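Long-range contacts in protein (aminopeptidase) (Ochrobactrum anthropi, PDB 1B65), which probably cleaves N-terminal L-residues from peptides and hydrolyses D-alanine esters and amides, as a serine aminopeptidase with a variant Ntn-hydrolase fold: residues P25-T30 / A198-E203; T30-V35 / F295-Q300. All coordinates share one frame; numbering follows the deposited sequence.

In the fold
The loop leading into strand 36-43 meets the same six-stranded sheet twice. In interaction 1 its first half lies against the edge strand 194-204; in interaction 2 its second half reaches the end of strand 289-296. The contact centres are about 12 Å apart, and Thr30 belongs to both. Asp31 joins them: its OD2 lies 2.6 Å from Ser199 OG and its OD1 2.8 Å from Tyr26 N, both probable hydrogen bonds. Between the two strands run 251-257 and 207-217. In Ntn hydrolases the nucleophile heads a strand at a chain break, probably the start of 251-257 here; interaction 2 touches the other end of that strand.

Interaction 1 of 2, residues P25-T30 / A198-E203; sequences PYNAIT and ASRVVE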
loop_
_atom_site.group_PDB
_atom_site.type_symbol
_atom_site.label_atom_id
_atom_site.label_comp_id
_atom_site.label_asym_id
_atom_site.label_seq_id
_atom_site.Cartn_x
_atom_site.Cartn_y
_atom_site.Cartn_z
ATOM N N PRO A 25 -9.309 34.637 2.063
ATOM C CA PRO A 25 -9.660 35.872 1.384
ATOM C C PRO A 25 -10.218 35.726 0.002
ATOM O O PRO A 25 -11.201 36.395 -0.362
ATOM C CB PRO A 25 -8.358 36.666 1.382
ATOM C CG PRO A 25 -7.642 36.184 2.599
ATOM C CD PRO A 25 -7.976 34.710 2.736
ATOM N N TYR A 26 -9.644 34.822 -0.819
ATOM C CA TYR A 26 -10.093 34.654 -2.186
ATOM C C TYR A 26 -10.929 33.394 -2.364
ATOM O O TYR A 26 -11.311 33.123 -3.496
ATOM C CB TYR A 26 -8.877 34.599 -3.163
ATOM C CG TYR A 26 -8.170 35.944 -3.160
ATOM C CD1 TYR A 26 -8.816 37.053 -3.718
ATOM C CD2 TYR A 26 -6.932 36.127 -2.562
ATOM C CE1 TYR A 26 -8.202 38.294 -3.719
ATOM C CE2 TYR A 26 -6.306 37.368 -2.579
ATOM C CZ TYR A 26 -6.962 38.440 -3.135
ATOM O OH TYR A 26 -6.377 39.704 -3.160
ATOM N N ASN A 27 -11.112 32.607 -1.308
ATOM C CA ASN A 27 -11.845 31.348 -1.390
ATOM C C ASN A 27 -11.216 30.497 -2.515
ATOM O O ASN A 27 -11.854 30.043 -3.468
ATOM C CB ASN A 27 -13.352 31.502 -1.623
ATOM C CG ASN A 27 -14.088 30.165 -1.512
ATOM O OD1 ASN A 27 -13.640 29.181 -0.922
ATOM N ND2 ASN A 27 -15.305 30.131 -2.040
ATOM N N ALA A 28 -9.891 30.354 -2.376
ATOM C CA ALA A 28 -9.122 29.634 -3.390
ATOM C C ALA A 28 -7.859 29.036 -2.819
ATOM O O ALA A 28 -7.411 29.455 -1.758
ATOM C CB ALA A 28 -8.662 30.596 -4.500
ATOM N N ILE A 29 -7.223 28.147 -3.622
ATOM C CA ILE A 29 -5.993 27.519 -3.110
ATOM C C ILE A 29 -4.845 28.473 -2.870
ATOM O O ILE A 29 -3.957 28.258 -2.024
ATOM C CB ILE A 29 -5.608 26.353 -4.074
ATOM C CG1 ILE A 29 -4.555 25.497 -3.340
ATOM C CG2 ILE A 29 -5.074 26.904 -5.380
ATOM C CD1 ILE A 29 -4.295 24.138 -3.996
ATOM N N THR A 30 -4.845 29.659 -3.496
ATOM C CA THR A 30 -3.847 30.699 -3.230
ATOM C C THR A 30 -4.036 31.354 -1.868
ATOM O O THR A 30 -3.155 32.112 -1.467
ATOM C CB THR A 30 -3.912 31.802 -4.310
ATOM O OG1 THR A 30 -5.279 32.213 -4.366
ATOM C CG2 THR A 30 -3.443 31.218 -5.639
ATOM N N ALA A 198 -11.438 26.326 -3.820
ATOM C CA ALA A 198 -12.121 26.822 -2.613
ATOM C C ALA A 198 -11.115 26.734 -1.469
ATOM O O ALA A 198 -10.104 26.001 -1.601
ATOM C CB ALA A 198 -13.337 25.961 -2.249
ATOM N N SER A 199 -11.445 27.390 -0.364
ATOM C CA SER A 199 -10.594 27.279 0.822
ATOM C C SER A 199 -11.437 27.367 2.094
ATOM O O SER A 199 -12.597 27.798 2.115
ATOM C CB SER A 199 -9.501 28.360 0.888
ATOM O OG SER A 199 -10.128 29.665 1.035
ATOM N N ARG A 200 -10.790 26.958 3.198
ATOM C CA ARG A 200 -11.434 27.024 4.496
ATOM C C ARG A 200 -10.369 27.448 5.506
ATOM O O ARG A 200 -9.212 27.035 5.363
ATOM C CB ARG A 200 -12.038 25.714 4.990
ATOM C CG ARG A 200 -13.248 25.175 4.229
ATOM C CD ARG A 200 -14.409 26.164 4.395
ATOM N NE ARG A 200 -15.641 25.612 3.809
ATOM C CZ ARG A 200 -15.911 25.750 2.517
ATOM N NH1 ARG A 200 -15.098 26.392 1.679
ATOM N NH2 ARG A 200 -17.060 25.212 2.051
ATOM N N VAL A 201 -10.779 28.170 6.550
ATOM C CA VAL A 201 -9.778 28.495 7.589
ATOM C C VAL A 201 -10.241 27.802 8.852
ATOM O O VAL A 201 -11.471 27.797 9.143
ATOM C CB VAL A 201 -9.645 30.016 7.746
ATOM C CG1 VAL A 201 -8.863 30.450 8.964
ATOM C CG2 VAL A 201 -9.002 30.599 6.493
ATOM N N VAL A 202 -9.319 27.168 9.580
ATOM C CA VAL A 202 -9.726 26.495 10.819
ATOM C C VAL A 202 -8.787 26.977 11.945
ATOM O O VAL A 202 -7.632 27.249 11.665
ATOM C CB VAL A 202 -9.582 24.960 10.721
ATOM C CG1 VAL A 202 -10.590 24.378 9.711
ATOM C CG2 VAL A 202 -8.194 24.564 10.291
ATOM N N GLU A 203 -9.271 26.928 13.165
ATOM C CA GLU A 203 -8.436 27.267 14.319
ATOM C C GLU A 203 -7.913 25.941 14.894
ATOM O O GLU A 203 -8.647 24.957 14.998
ATOM C CB GLU A 203 -9.260 27.995 15.386
ATOM C CG GLU A 203 -8.317 28.561 16.453
ATOM C CD GLU A 203 -8.859 28.536 17.865
ATOM O OE1 GLU A 203 -9.938 29.126 18.114
ATOM O OE2 GLU A 203 -8.124 27.922 18.695
#
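The flat carboxamide of Asn27 and the flat guanidinium of Arg200 meet edge on: Asn27 OD1 sits near the guanidinium plane, 4.1 Å from Arg200 NH1, a long approach. Arg200 bends at its second torsion and folds back, so that NH1 donates to Ser199 O at 2.9 Å; that oxygen lies in the guanidinium plane, while the donor comes from above the carbonyl plane. The setting is edge strand 194-204 of a sheet in the Ntn-hydrolase fold, with loop 25-30 crossing it roughly at right angles. Asn27 has positive phi and psi, a left-handed conformation that asparagine tolerates well. With CG anti to its N (chi1 -172°), the side chain extends to the strand and its amide substitutes for a neighbouring strand's carbonyl: Ser199 N donates to Asn27 OD1 over 2.9 Å, nearly straight at 160°, the donor tilted 21° from the carbonyl plane. Asn27 ND2 bonds to Glu334 OE2 on helix 322-342. The bonds at OD1 and ND2 together fix the rotation of the amide, and the same carboxylate holds the guanidinium through a salt bridge from Arg200 NH2 to OE1. Ala198, small and buried, brings CB to 3.5 Å from Asn27 OD1. Ser199 bonds through its buried hydroxyl to Gly24 N and Asp31 OD2; the latter also accepts from Ala28 N, so serine and loop backbone share one carboxylate oxygen. Ser199 CB lies 3.5 Å from Ala28 O. A weaker C-H donor, Ala198 CA, approaches Asn27 O at 3.3 Å, an oxygen that also accepts from Arg11 NH2.

Interaction 2 of 2, residues T30-V35 / F295-Q300; sequences TDVDGV and FSTANQ
A water probably links the two segments: it donates to Asp33 O at 2.8 Å and lies within hydrogen-bonding distance of Thr297 OG1, 3.2 Å. The modelled Thr297 side chain is strained, so the positions of its branches are uncertain. The loop side is a type II beta turn from Val32 to Val35, closed by Val35 N donating to Val32 O over 3.1 Å. At its third position the positive phi of 89° favours Gly34, which has no CB to meet the preceding carbonyl oxygen. Two valines of the turn face Thr297. Val32 CG1, anti to its own N (chi1 178°), and Val35 CG2, the other branch, each lie some 3.9 Å from OG1 as modelled. Firmer is the meeting of Val35 CG2 with the edge of the Phe295 ring, near the ring plane, 4.2 Å from CE1. Beta-branched valines suit this place, filling the buried side of the turn. Asp33 OD1 comes within 3.2 Å of Thr297 CG2, a doubtful approach. Phe295 lies between strands 251-257 and 74-83. Beyond it, Ser296 OG accepts from Ala298 N at 3.1 Å, an ST turn where the strand ends, and also bonds to Leu259 O. No direct hydrogen bond crosses the contact: its cohesion comes mostly from methyl and ring packing, while the water satisfies Asp33 O and probably also bridges to the threonine hydroxyl.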
loop_
_atom_site.group_PDB
_atom_site.type_symbol
_atom_site.label_atom_id
_atom_site.label_comp_id
_atom_site.label_asym_id
_atom_site.label_seq_id
_atom_site.Cartn_x
_atom_site.Cartn_y
_atom_site.Cartn_z
ATOM N N THR A 30 -4.845 29.659 -3.496
ATOM C CA THR A 30 -3.847 30.699 -3.230
ATOM C C THR A 30 -4.036 31.354 -1.868
ATOM O O THR A 30 -3.155 32.112 -1.467
ATOM C CB THR A 30 -3.912 31.802 -4.310
ATOM O OG1 THR A 30 -5.279 32.213 -4.366
ATOM C CG2 THR A 30 -3.443 31.218 -5.639
ATOM N N ASP A 31 -5.085 31.004 -1.096
ATOM C CA ASP A 31 -5.202 31.486 0.271
ATOM C C ASP A 31 -4.172 30.829 1.192
ATOM O O ASP A 31 -3.874 31.302 2.295
ATOM C CB ASP A 31 -6.605 31.243 0.836
ATOM C CG ASP A 31 -7.630 32.155 0.176
ATOM O OD1 ASP A 31 -7.331 33.275 -0.297
ATOM O OD2 ASP A 31 -8.787 31.703 0.108
ATOM N N VAL A 32 -3.601 29.724 0.708
ATOM C CA VAL A 32 -2.471 29.108 1.408
ATOM C C VAL A 32 -1.228 29.915 1.026
ATOM O O VAL A 32 -0.787 30.005 -0.123
ATOM C CB VAL A 32 -2.295 27.632 1.005
ATOM C CG1 VAL A 32 -1.065 27.039 1.720
ATOM C CG2 VAL A 32 -3.526 26.822 1.401
ATOM N N ASP A 33 -0.590 30.537 2.012
ATOM C CA ASP A 33 0.537 31.436 1.782
ATOM C C ASP A 33 1.655 30.858 0.916
ATOM O O ASP A 33 2.089 29.712 1.111
ATOM C CB ASP A 33 1.123 31.781 3.152
ATOM C CG ASP A 33 2.193 30.778 3.571
ATOM O OD1 ASP A 33 1.881 29.537 3.692
ATOM O OD2 ASP A 33 3.364 31.227 3.705
ATOM N N GLY A 34 2.028 31.615 -0.091
ATOM C CA GLY A 34 3.143 31.249 -0.956
ATOM C C GLY A 34 2.741 30.381 -2.140
ATOM O O GLY A 34 3.616 30.164 -2.948
ATOM N N VAL A 35 1.506 29.866 -2.156
ATOM C CA VAL A 35 1.129 28.975 -3.260
ATOM C C VAL A 35 0.601 29.800 -4.423
ATOM O O VAL A 35 -0.331 30.584 -4.206
ATOM C CB VAL A 35 0.040 27.979 -2.809
ATOM C CG1 VAL A 35 -0.494 27.198 -4.022
ATOM C CG2 VAL A 35 0.671 27.046 -1.768
ATOM N N PHE A 295 -0.537 18.487 0.292
ATOM C CA PHE A 295 0.808 18.876 0.728
ATOM C C PHE A 295 0.697 19.991 1.766
ATOM O O PHE A 295 -0.333 20.686 1.862
ATOM C CB PHE A 295 1.685 19.279 -0.431
ATOM C CG PHE A 295 1.272 20.511 -1.212
ATOM C CD1 PHE A 295 1.693 21.780 -0.867
ATOM C CD2 PHE A 295 0.475 20.349 -2.329
ATOM C CE1 PHE A 295 1.320 22.877 -1.619
ATOM C CE2 PHE A 295 0.099 21.431 -3.102
ATOM C CZ PHE A 295 0.525 22.702 -2.754
ATOM N N SER A 296 1.746 20.122 2.565
ATOM C CA SER A 296 1.774 21.204 3.561
ATOM C C SER A 296 2.937 22.135 3.211
ATOM O O SER A 296 3.982 21.706 2.716
ATOM C CB SER A 296 1.999 20.555 4.942
ATOM O OG SER A 296 2.391 21.563 5.884
ATOM N N THR A 297 2.752 23.412 3.493
ATOM C CA THR A 297 3.784 24.436 3.200
ATOM C C THR A 297 4.487 24.752 4.511
ATOM O O THR A 297 5.341 25.627 4.514
ATOM C CB THR A 297 2.682 25.404 2.710
ATOM O OG1 THR A 297 2.565 25.614 1.306
ATOM C CG2 THR A 297 2.229 26.332 3.728
ATOM N N ALA A 298 4.149 24.061 5.610
ATOM C CA ALA A 298 4.880 24.245 6.875
ATOM C C ALA A 298 6.257 23.597 6.828
ATOM O O ALA A 298 6.610 22.893 5.872
ATOM C CB ALA A 298 4.057 23.652 8.031
ATOM N N ASN A 299 7.033 23.775 7.910
ATOM C CA ASN A 299 8.299 23.073 8.059
ATOM C C ASN A 299 9.254 23.278 6.906
ATOM O O ASN A 299 9.805 22.326 6.335
ATOM C CB ASN A 299 7.989 21.561 8.253
ATOM C CG ASN A 299 7.389 21.286 9.613
ATOM O OD1 ASN A 299 6.303 20.637 9.768
ATOM N ND2 ASN A 299 8.005 21.709 10.710
ATOM N N GLN A 300 9.502 24.543 6.529
ATOM C CA GLN A 300 10.424 24.787 5.420
ATOM C C GLN A 300 11.810 24.232 5.774
ATOM O O GLN A 300 12.187 24.339 6.945
ATOM C CB GLN A 300 10.576 26.294 5.127
ATOM C CG GLN A 300 9.273 26.906 4.635
ATOM C CD GLN A 300 9.385 28.390 4.290
ATOM O OE1 GLN A 300 8.513 29.205 4.638
ATOM N NE2 GLN A 300 10.440 28.747 3.586
HETATM O O HOH W 1 4.086 28.123 -0.044
#